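Local structure of intimin (Escherichia coli, 1F00) at residues Lys135-Ala146 with Lys158-Ser169; Thr96-Val107 with Gln124-Gly132. The protein probably mediates adhesion of enteropathogenic bacteria to host cells by binding a receptor, its C-terminal fragment combining immunoglobulin-like domains with a C-type lectin-like domain. All blocks are in the same frame, centred on the assembly; numbering follows the deposited sequence.

Interaction 1: residues Lys135-Ala146 with Lys158-Ser169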
loop_
_atom_site.group_PDB
_atom_site.type_symbol
_atom_site.label_atom_id
_atom_site.label_comp_id
_atom_site.label_asym_id
_atom_site.label_seq_id
_atom_site.Cartn_x
_atom_site.Cartn_y
_atom_site.Cartn_z
ATOM N N LYS A 135 -9.346 9.332 -0.243
ATOM C CA LYS A 135 -9.758 8.652 -1.473
ATOM C C LYS A 135 -8.495 8.081 -2.127
ATOM O O LYS A 135 -7.710 8.815 -2.726
ATOM C CB LYS A 135 -10.458 9.642 -2.404
ATOM C CG LYS A 135 -11.024 9.017 -3.665
ATOM C CD LYS A 135 -11.774 10.053 -4.498
ATOM C CE LYS A 135 -12.284 9.454 -5.800
ATOM N NZ LYS A 135 -13.039 10.452 -6.612
ATOM N N TYR A 136 -8.320 6.766 -2.014
ATOM C CA TYR A 136 -7.123 6.092 -2.511
ATOM C C TYR A 136 -7.225 5.259 -3.790
ATOM O O TYR A 136 -8.268 4.686 -4.102
ATOM C CB TYR A 136 -6.573 5.188 -1.402
ATOM C CG TYR A 136 -6.527 5.837 -0.035
ATOM C CD1 TYR A 136 -5.943 7.088 0.140
ATOM C CD2 TYR A 136 -7.053 5.189 1.092
ATOM C CE1 TYR A 136 -5.880 7.686 1.391
ATOM C CE2 TYR A 136 -6.991 5.782 2.354
ATOM C CZ TYR A 136 -6.403 7.034 2.492
ATOM O OH TYR A 136 -6.327 7.644 3.724
ATOM N N THR A 137 -6.109 5.187 -4.511
ATOM C CA THR A 137 -5.996 4.401 -5.736
ATOM C C THR A 137 -4.646 3.692 -5.628
ATOM O O THR A 137 -3.620 4.348 -5.438
ATOM C CB THR A 137 -5.993 5.291 -6.989
ATOM O OG1 THR A 137 -7.199 6.065 -7.025
ATOM C CG2 THR A 137 -5.916 4.436 -8.246
ATOM N N TRP A 138 -4.645 2.368 -5.754
ATOM C CA TRP A 138 -3.410 1.589 -5.626
ATOM C C TRP A 138 -2.846 1.052 -6.942
ATOM O O TRP A 138 -3.564 0.883 -7.923
ATOM C CB TRP A 138 -3.632 0.401 -4.681
ATOM C CG TRP A 138 -4.153 0.767 -3.322
ATOM C CD1 TRP A 138 -5.430 1.140 -2.997
ATOM C CD2 TRP A 138 -3.402 0.799 -2.105
ATOM N NE1 TRP A 138 -5.518 1.401 -1.647
ATOM C CE2 TRP A 138 -4.287 1.201 -1.076
ATOM C CE3 TRP A 138 -2.063 0.531 -1.784
ATOM C CZ2 TRP A 138 -3.876 1.338 0.253
ATOM C CZ3 TRP A 138 -1.653 0.668 -0.463
ATOM C CH2 TRP A 138 -2.557 1.068 0.540
ATOM N N ARG A 139 -1.548 0.771 -6.949
ATOM C CA ARG A 139 -0.909 0.226 -8.135
ATOM C C ARG A 139 0.338 -0.534 -7.728
ATOM O O ARG A 139 0.870 -0.339 -6.635
ATOM C CB ARG A 139 -0.525 1.344 -9.112
ATOM C CG ARG A 139 0.651 2.222 -8.663
ATOM C CD ARG A 139 1.034 3.210 -9.768
ATOM N NE ARG A 139 2.300 3.901 -9.521
ATOM C CZ ARG A 139 2.439 4.995 -8.774
ATOM N NH1 ARG A 139 1.384 5.542 -8.179
ATOM N NH2 ARG A 139 3.636 5.561 -8.647
ATOM N N SER A 140 0.791 -1.410 -8.612
ATOM C CA SER A 140 1.995 -2.191 -8.372
ATOM C C SER A 140 2.955 -1.884 -9.500
ATOM O O SER A 140 2.551 -1.835 -10.658
ATOM C CB SER A 140 1.693 -3.687 -8.378
ATOM O OG SER A 140 2.907 -4.424 -8.378
ATOM N N ALA A 141 4.221 -1.674 -9.159
ATOM C CA ALA A 141 5.236 -1.386 -10.163
ATOM C C ALA A 141 5.475 -2.616 -11.048
ATOM O O ALA A 141 5.950 -2.498 -12.177
ATOM C CB ALA A 141 6.538 -0.950 -9.482
ATOM N N ASN A 142 5.154 -3.797 -10.529
ATOM C CA ASN A 142 5.333 -5.029 -11.293
ATOM C C ASN A 142 4.304 -6.086 -10.894
ATOM O O ASN A 142 4.560 -6.905 -10.015
ATOM C CB ASN A 142 6.739 -5.596 -11.085
ATOM C CG ASN A 142 7.043 -6.754 -12.023
ATOM O OD1 ASN A 142 6.145 -7.285 -12.682
ATOM N ND2 ASN A 142 8.310 -7.156 -12.084
ATOM N N PRO A 143 3.129 -6.078 -11.541
ATOM C CA PRO A 143 2.044 -7.026 -11.269
ATOM C C PRO A 143 2.418 -8.499 -11.444
ATOM O O PRO A 143 1.672 -9.378 -11.030
ATOM C CB PRO A 143 0.952 -6.588 -12.246
ATOM C CG PRO A 143 1.180 -5.118 -12.353
ATOM C CD PRO A 143 2.681 -5.041 -12.489
ATOM N N ALA A 144 3.566 -8.767 -12.063
ATOM C CA ALA A 144 4.008 -10.147 -12.263
ATOM C C ALA A 144 4.501 -10.709 -10.935
ATOM O O ALA A 144 4.375 -11.903 -10.662
ATOM C CB ALA A 144 5.132 -10.204 -13.302
ATOM N N ILE A 145 5.071 -9.833 -10.118
ATOM C CA ILE A 145 5.582 -10.217 -8.807
ATOM C C ILE A 145 4.423 -10.215 -7.825
ATOM O O ILE A 145 4.183 -11.194 -7.127
ATOM C CB ILE A 145 6.656 -9.219 -8.325
ATOM C CG1 ILE A 145 7.863 -9.264 -9.268
ATOM C CG2 ILE A 145 7.051 -9.519 -6.886
ATOM C CD1 ILE A 145 8.491 -10.634 -9.406
ATOM N N ALA A 146 3.704 -9.101 -7.790
ATOM C CA ALA A 146 2.560 -8.959 -6.907
ATOM C C ALA A 146 1.594 -7.958 -7.519
ATOM O O ALA A 146 2.011 -6.911 -8.018
ATOM C CB ALA A 146 3.018 -8.478 -5.527
ATOM N N LYS A 158 2.475 -13.176 -6.225
ATOM C CA LYS A 158 2.527 -14.131 -7.327
ATOM C C LYS A 158 3.859 -14.827 -7.606
ATOM O O LYS A 158 3.900 -16.051 -7.743
ATOM C CB LYS A 158 2.035 -13.437 -8.593
ATOM C CG LYS A 158 0.694 -12.756 -8.386
ATOM C CD LYS A 158 0.415 -11.695 -9.427
ATOM C CE LYS A 158 -0.117 -12.266 -10.716
ATOM N NZ LYS A 158 -0.485 -11.156 -11.658
ATOM N N GLU A 159 4.945 -14.063 -7.699
ATOM C CA GLU A 159 6.250 -14.659 -7.985
ATOM C C GLU A 159 7.363 -14.048 -7.137
ATOM O O GLU A 159 7.267 -12.904 -6.688
ATOM C CB GLU A 159 6.598 -14.477 -9.465
ATOM C CG GLU A 159 5.602 -15.086 -10.458
ATOM C CD GLU A 159 5.633 -16.610 -10.490
ATOM O OE1 GLU A 159 6.604 -17.212 -9.982
ATOM O OE2 GLU A 159 4.687 -17.207 -11.046
ATOM N N LYS A 160 8.429 -14.814 -6.939
ATOM C CA LYS A 160 9.555 -14.343 -6.153
ATOM C C LYS A 160 10.226 -13.144 -6.814
ATOM O O LYS A 160 10.631 -13.195 -7.974
ATOM C CB LYS A 160 10.571 -15.465 -5.957
ATOM C CG LYS A 160 10.014 -16.665 -5.211
ATOM C CD LYS A 160 11.069 -17.749 -5.019
ATOM C CE LYS A 160 12.210 -17.283 -4.134
ATOM N NZ LYS A 160 13.233 -18.356 -3.964
ATOM N N GLY A 161 10.338 -12.062 -6.059
ATOM C CA GLY A 161 10.960 -10.863 -6.580
ATOM C C GLY A 161 10.640 -9.699 -5.675
ATOM O O GLY A 161 9.948 -9.858 -4.672
ATOM N N THR A 162 11.148 -8.526 -6.032
ATOM C CA THR A 162 10.909 -7.334 -5.249
ATOM C C THR A 162 10.271 -6.268 -6.131
ATOM O O THR A 162 10.667 -6.068 -7.280
ATOM C CB THR A 162 12.226 -6.796 -4.638
ATOM O OG1 THR A 162 11.971 -5.572 -3.944
ATOM C CG2 THR A 162 13.263 -6.556 -5.725
ATOM N N THR A 163 9.250 -5.609 -5.599
ATOM C CA THR A 163 8.576 -4.560 -6.340
ATOM C C THR A 163 8.010 -3.589 -5.316
ATOM O O THR A 163 8.243 -3.737 -4.114
ATOM C CB THR A 163 7.447 -5.142 -7.239
ATOM O OG1 THR A 163 6.981 -4.126 -8.137
ATOM C CG2 THR A 163 6.276 -5.646 -6.390
ATOM N N THR A 164 7.283 -2.585 -5.777
ATOM C CA THR A 164 6.720 -1.622 -4.852
ATOM C C THR A 164 5.227 -1.444 -5.089
ATOM O O THR A 164 4.763 -1.498 -6.227
ATOM C CB THR A 164 7.417 -0.250 -4.989
ATOM O OG1 THR A 164 7.387 0.166 -6.361
ATOM C CG2 THR A 164 8.865 -0.328 -4.515
ATOM N N ILE A 165 4.482 -1.268 -4.004
ATOM C CA ILE A 165 3.044 -1.027 -4.098
ATOM C C ILE A 165 2.900 0.429 -3.704
ATOM O O ILE A 165 3.415 0.846 -2.663
ATOM C CB ILE A 165 2.236 -1.894 -3.109
ATOM C CG1 ILE A 165 2.493 -3.375 -3.384
ATOM C CG2 ILE A 165 0.739 -1.569 -3.228
ATOM C CD1 ILE A 165 2.185 -3.802 -4.812
ATOM N N SER A 166 2.223 1.205 -4.545
ATOM C CA SER A 166 2.033 2.620 -4.285
ATOM C C SER A 166 0.562 2.980 -4.168
ATOM O O SER A 166 -0.288 2.388 -4.824
ATOM C CB SER A 166 2.654 3.456 -5.413
ATOM O OG SER A 166 4.057 3.278 -5.489
ATOM N N VAL A 167 0.265 3.942 -3.309
ATOM C CA VAL A 167 -1.102 4.408 -3.157
ATOM C C VAL A 167 -1.065 5.911 -3.383
ATOM O O VAL A 167 -0.100 6.582 -2.999
ATOM C CB VAL A 167 -1.670 4.133 -1.741
ATOM C CG1 VAL A 167 -0.853 4.869 -0.690
ATOM C CG2 VAL A 167 -3.132 4.577 -1.675
ATOM N N ILE A 168 -2.091 6.435 -4.038
ATOM C CA ILE A 168 -2.173 7.871 -4.261
ATOM C C ILE A 168 -3.550 8.341 -3.804
ATOM O O ILE A 168 -4.543 7.628 -3.957
ATOM C CB ILE A 168 -1.959 8.250 -5.756
ATOM C CG1 ILE A 168 -2.998 7.562 -6.640
ATOM C CG2 ILE A 168 -0.556 7.862 -6.192
ATOM C CD1 ILE A 168 -2.815 7.849 -8.127
ATOM N N SER A 169 -3.599 9.527 -3.210
ATOM C CA SER A 169 -4.861 10.094 -2.748
ATOM C C SER A 169 -5.217 11.202 -3.730
ATOM O O SER A 169 -4.322 11.819 -4.310
ATOM C CB SER A 169 -4.702 10.641 -1.325
ATOM O OG SER A 169 -3.575 11.496 -1.224
HETATM O O HOH W 1 10.133 -5.665 -9.888
#

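Interaction 2: residues Thr96-Val107 with Gln124-Gly132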
loop_
_atom_site.group_PDB
_atom_site.type_symbol
_atom_site.label_atom_id
_atom_site.label_comp_id
_atom_site.label_asym_id
_atom_site.label_seq_id
_atom_site.Cartn_x
_atom_site.Cartn_y
_atom_site.Cartn_z
ATOM N N THR A 96 -0.381 13.794 6.052
ATOM C CA THR A 96 0.577 13.082 5.210
ATOM C C THR A 96 0.042 11.695 4.847
ATOM O O THR A 96 -0.380 10.941 5.725
ATOM C CB THR A 96 1.908 12.879 5.953
ATOM O OG1 THR A 96 2.416 14.148 6.377
ATOM C CG2 THR A 96 2.928 12.201 5.044
ATOM N N LEU A 97 0.054 11.368 3.557
ATOM C CA LEU A 97 -0.405 10.063 3.103
ATOM C C LEU A 97 0.632 9.044 3.566
ATOM O O LEU A 97 1.835 9.228 3.367
ATOM C CB LEU A 97 -0.531 10.033 1.575
ATOM C CG LEU A 97 -1.154 8.763 0.983
ATOM C CD1 LEU A 97 -2.532 8.520 1.606
ATOM C CD2 LEU A 97 -1.261 8.907 -0.529
ATOM N N THR A 98 0.157 7.965 4.173
ATOM C CA THR A 98 1.041 6.943 4.709
ATOM C C THR A 98 0.466 5.537 4.565
ATOM O O THR A 98 -0.749 5.347 4.578
ATOM C CB THR A 98 1.281 7.196 6.220
ATOM O OG1 THR A 98 1.918 8.470 6.396
ATOM C CG2 THR A 98 2.150 6.108 6.823
ATOM N N ILE A 99 1.351 4.557 4.422
ATOM C CA ILE A 99 0.922 3.170 4.353
ATOM C C ILE A 99 1.328 2.551 5.689
ATOM O O ILE A 99 2.505 2.584 6.070
ATOM C CB ILE A 99 1.596 2.406 3.192
ATOM C CG1 ILE A 99 1.044 2.912 1.858
ATOM C CG2 ILE A 99 1.333 0.901 3.332
ATOM C CD1 ILE A 99 1.730 2.318 0.629
ATOM N N ASP A 100 0.341 2.017 6.405
ATOM C CA ASP A 100 0.548 1.394 7.713
ATOM C C ASP A 100 1.292 0.079 7.480
ATOM O O ASP A 100 0.758 -1.006 7.726
ATOM C CB ASP A 100 -0.822 1.144 8.361
ATOM C CG ASP A 100 -0.727 0.741 9.821
ATOM O OD1 ASP A 100 -1.788 0.419 10.408
ATOM O OD2 ASP A 100 0.392 0.746 10.382
ATOM N N ASP A 101 2.533 0.196 7.013
ATOM C CA ASP A 101 3.384 -0.942 6.682
ATOM C C ASP A 101 3.803 -1.877 7.813
ATOM O O ASP A 101 4.356 -2.947 7.556
ATOM C CB ASP A 101 4.641 -0.446 5.972
ATOM C CG ASP A 101 5.510 0.402 6.869
ATOM O OD1 ASP A 101 5.054 1.490 7.282
ATOM O OD2 ASP A 101 6.645 -0.027 7.169
ATOM N N GLY A 102 3.569 -1.474 9.055
ATOM C CA GLY A 102 3.929 -2.325 10.172
ATOM C C GLY A 102 2.760 -3.217 10.551
ATOM O O GLY A 102 2.889 -4.118 11.386
ATOM N N ASN A 103 1.610 -2.963 9.937
ATOM C CA ASN A 103 0.413 -3.742 10.218
ATOM C C ASN A 103 -0.233 -4.296 8.958
ATOM O O ASN A 103 -1.429 -4.117 8.727
ATOM C CB ASN A 103 -0.609 -2.905 10.996
ATOM C CG ASN A 103 -0.080 -2.447 12.346
ATOM O OD1 ASN A 103 0.514 -1.372 12.463
ATOM N ND2 ASN A 103 -0.280 -3.271 13.369
ATOM N N ILE A 104 0.568 -4.967 8.140
ATOM C CA ILE A 104 0.055 -5.577 6.927
ATOM C C ILE A 104 -0.781 -6.763 7.394
ATOM O O ILE A 104 -0.321 -7.590 8.189
ATOM C CB ILE A 104 1.209 -6.024 6.015
ATOM C CG1 ILE A 104 1.953 -4.778 5.516
ATOM C CG2 ILE A 104 0.676 -6.846 4.855
ATOM C CD1 ILE A 104 3.189 -5.064 4.680
ATOM N N GLU A 105 -2.010 -6.837 6.901
ATOM C CA GLU A 105 -2.942 -7.879 7.308
ATOM C C GLU A 105 -3.053 -9.131 6.437
ATOM O O GLU A 105 -3.334 -9.052 5.242
ATOM C CB GLU A 105 -4.333 -7.254 7.472
ATOM C CG GLU A 105 -5.448 -8.252 7.732
ATOM C CD GLU A 105 -6.812 -7.596 7.762
ATOM O OE1 GLU A 105 -7.146 -6.869 6.804
ATOM O OE2 GLU A 105 -7.552 -7.811 8.740
ATOM N N ILE A 106 -2.830 -10.286 7.056
ATOM C CA ILE A 106 -2.952 -11.571 6.377
ATOM C C ILE A 106 -4.451 -11.779 6.171
ATOM O O ILE A 106 -5.199 -11.934 7.142
ATOM C CB ILE A 106 -2.414 -12.718 7.250
ATOM C CG1 ILE A 106 -0.968 -12.426 7.656
ATOM C CG2 ILE A 106 -2.531 -14.044 6.495
ATOM C CD1 ILE A 106 -0.019 -12.327 6.491
ATOM N N VAL A 107 -4.885 -11.788 4.916
ATOM C CA VAL A 107 -6.304 -11.922 4.597
ATOM C C VAL A 107 -7.011 -13.135 5.203
ATOM O O VAL A 107 -8.149 -13.029 5.666
ATOM C CB VAL A 107 -6.519 -11.912 3.054
ATOM C CG1 VAL A 107 -7.953 -12.296 2.706
ATOM C CG2 VAL A 107 -6.214 -10.526 2.506
ATOM N N GLN A 124 -2.879 -13.655 -0.043
ATOM C CA GLN A 124 -3.290 -12.260 -0.117
ATOM C C GLN A 124 -3.180 -11.495 1.201
ATOM O O GLN A 124 -3.450 -12.036 2.271
ATOM C CB GLN A 124 -4.727 -12.190 -0.638
ATOM C CG GLN A 124 -4.884 -12.767 -2.034
ATOM C CD GLN A 124 -6.331 -12.944 -2.434
ATOM O OE1 GLN A 124 -7.081 -13.676 -1.784
ATOM N NE2 GLN A 124 -6.733 -12.279 -3.509
ATOM N N VAL A 125 -2.770 -10.232 1.108
ATOM C CA VAL A 125 -2.645 -9.380 2.284
ATOM C C VAL A 125 -3.317 -8.037 2.015
ATOM O O VAL A 125 -3.441 -7.613 0.862
ATOM C CB VAL A 125 -1.163 -9.132 2.664
ATOM C CG1 VAL A 125 -0.462 -10.456 2.898
ATOM C CG2 VAL A 125 -0.454 -8.330 1.567
ATOM N N ASN A 126 -3.782 -7.383 3.076
ATOM C CA ASN A 126 -4.421 -6.081 2.929
ATOM C C ASN A 126 -3.492 -4.971 3.409
ATOM O O ASN A 126 -2.989 -5.016 4.532
ATOM C CB ASN A 126 -5.727 -6.004 3.730
ATOM C CG ASN A 126 -6.816 -6.912 3.177
ATOM O OD1 ASN A 126 -6.981 -7.045 1.966
ATOM N ND2 ASN A 126 -7.582 -7.523 4.074
ATOM N N LEU A 127 -3.255 -3.985 2.550
ATOM C CA LEU A 127 -2.420 -2.845 2.915
ATOM C C LEU A 127 -3.362 -1.703 3.272
ATOM O O LEU A 127 -4.344 -1.465 2.567
ATOM C CB LEU A 127 -1.534 -2.400 1.746
ATOM C CG LEU A 127 -0.533 -3.395 1.151
ATOM C CD1 LEU A 127 0.436 -2.637 0.254
ATOM C CD2 LEU A 127 0.227 -4.112 2.253
ATOM N N LYS A 128 -3.070 -1.000 4.361
ATOM C CA LYS A 128 -3.912 0.117 4.768
ATOM C C LYS A 128 -3.173 1.438 4.670
ATOM O O LYS A 128 -2.043 1.576 5.140
ATOM C CB LYS A 128 -4.425 -0.074 6.200
ATOM C CG LYS A 128 -5.652 -0.965 6.313
ATOM C CD LYS A 128 -6.851 -0.360 5.587
ATOM C CE LYS A 128 -8.068 -1.276 5.663
ATOM N NZ LYS A 128 -7.800 -2.615 5.049
ATOM N N ALA A 129 -3.825 2.406 4.044
ATOM C CA ALA A 129 -3.262 3.737 3.889
ATOM C C ALA A 129 -4.046 4.668 4.799
ATOM O O ALA A 129 -5.177 4.367 5.182
ATOM C CB ALA A 129 -3.386 4.196 2.439
ATOM N N SER A 130 -3.437 5.791 5.154
ATOM C CA SER A 130 -4.087 6.778 6.000
ATOM C C SER A 130 -3.552 8.140 5.600
ATOM O O SER A 130 -2.432 8.250 5.094
ATOM C CB SER A 130 -3.787 6.513 7.478
ATOM O OG SER A 130 -2.393 6.516 7.723
ATOM N N GLY A 131 -4.354 9.175 5.818
ATOM C CA GLY A 131 -3.921 10.511 5.461
ATOM C C GLY A 131 -4.483 10.930 4.120
ATOM O O GLY A 131 -5.302 10.221 3.539
ATOM N N GLY A 132 -4.032 12.074 3.618
ATOM C CA GLY A 132 -4.535 12.560 2.350
ATOM C C GLY A 132 -6.008 12.866 2.543
ATOM O O GLY A 132 -6.448 13.054 3.674
HETATM O O HOH W 2 -1.172 -1.917 5.829
HETATM O O HOH W 3 -6.286 -4.048 6.914
#

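Interaction 1: residues Lys135-Ala146 with Lys158-Ser169
Ile145 O is gripped by two consecutive backbone amides, Lys158 N at 2.8 Å and Glu159 N at 3.0 Å, each donor tilted modestly from the carbonyl plane. Lys158 adds a side-chain bond: its chain bends at chi3 (82°) and brings NZ to Pro143 O at 2.9 Å, while CD and CE pass along the same oxygen. Ile145 meanwhile lays CG2 and CD1 against the backbone of 159-161, CD1 reaching Lys160 O, and Thr163 CG2 packs against Ile145 CG2. The turn at 140-146 is fastened from within, since Ser140 OG accepts from Asn142 N, an ST turn, and donates to Ala146 O at 2.7 Å; Asn142 OD1 forms an Asx turn with Ala144 N. Toward the other end the segments become antiparallel strands 136-140 and 163-169 of an immunoglobulin-like domain, where Thr137 pairs with Ile168 and Arg139 with Ser166 through both backbone bonds; strand 173-179 flanks 163-169 on its far side. On the face shared by Tyr136, Trp138, Ile165 and Val167, the Val167 side chain lies over the Trp138 indole, CB standing 3.6 Å from the centroid of the six-membered ring in a CH-pi contact. Val167 CG2 also touches Tyr136 CB, and Ile165 CG2 meets the indole edge near CE3. On the other face the Arg139 guanidinium spreads flat over Ser166 CB, with Ile168 CG2 at its edge, 3.6 Å from NH1.

Interaction 2: residues Thr96-Val107 with Gln124-Gly132
Asn126 ND2 donates to Glu105 OE1 at 2.8 Å, a nearly straight bond (171° at the hydrogen) that lies in the amide plane of Asn126 but meets the carboxylate from above its own plane. The two side chains run alongside each other, pointing the same way, with their planar groups turned 69° apart. They belong to an antiparallel, hydrogen-bonded pair in a sheet of an immunoglobulin-like domain, and Glu105 and Asn126 exchange both backbone bonds. A water joins Glu105 OE1 to Lys128 NZ, whose charged nitrogen stands 4.6 Å from that oxygen; this neighbour would be expected to favour the ionised carboxylate.

Farther along, Thr98 and Ser130 form a second hydrogen-bonded pair, and Asp100 N reaches Lys128 O at 2.7 Å. Between the two paired regions, segment 96-107 leaves its partner through an inverse gamma turn centred on Asp100 and a type I turn from Asp100 to Asn103; a water bridges Asp100 O and Lys128 N where the strands part.

The inward face is aliphatic. With CG1 beside the backbone N (chi1 -66°), Ile104 turns CG2 to Val125 CB at 3.7 Å and lays CG1 along Leu127 CD2. Strand 173-179 borders this side, with Tyr177 touching Ile104 and Ala175 touching both Leu97 and Ile99. At the Gln124 end, where Val107 N bonds Gln124 O, Val107 CG2 leans back toward the Asn126 amide, 3.6 Å from Asn126 OD1.

From the N terminus, segment 96-107 comes first and is joined by 124-132 after an intervening 16 residues that include strands 112-113 and 118-120, so interaction 2 closes that loop. After two further residues the chain enters 135-146, runs through strands 146-148 and 154-157, and returns at 158-169, closing interaction 1. The two loops follow in series, neither nested nor crossed. The two interactions lie in separate, facing sheets of one immunoglobulin-like domain, and the centres of interactions 1 and 2 are about 12 Å apart. Leu97 CD1 touches Tyr136 CE1 at 3.5 Å, and Tyr136 OH probably hydrogen-bonds Gly131 O, tying strand 136-140 back to the chain just before it.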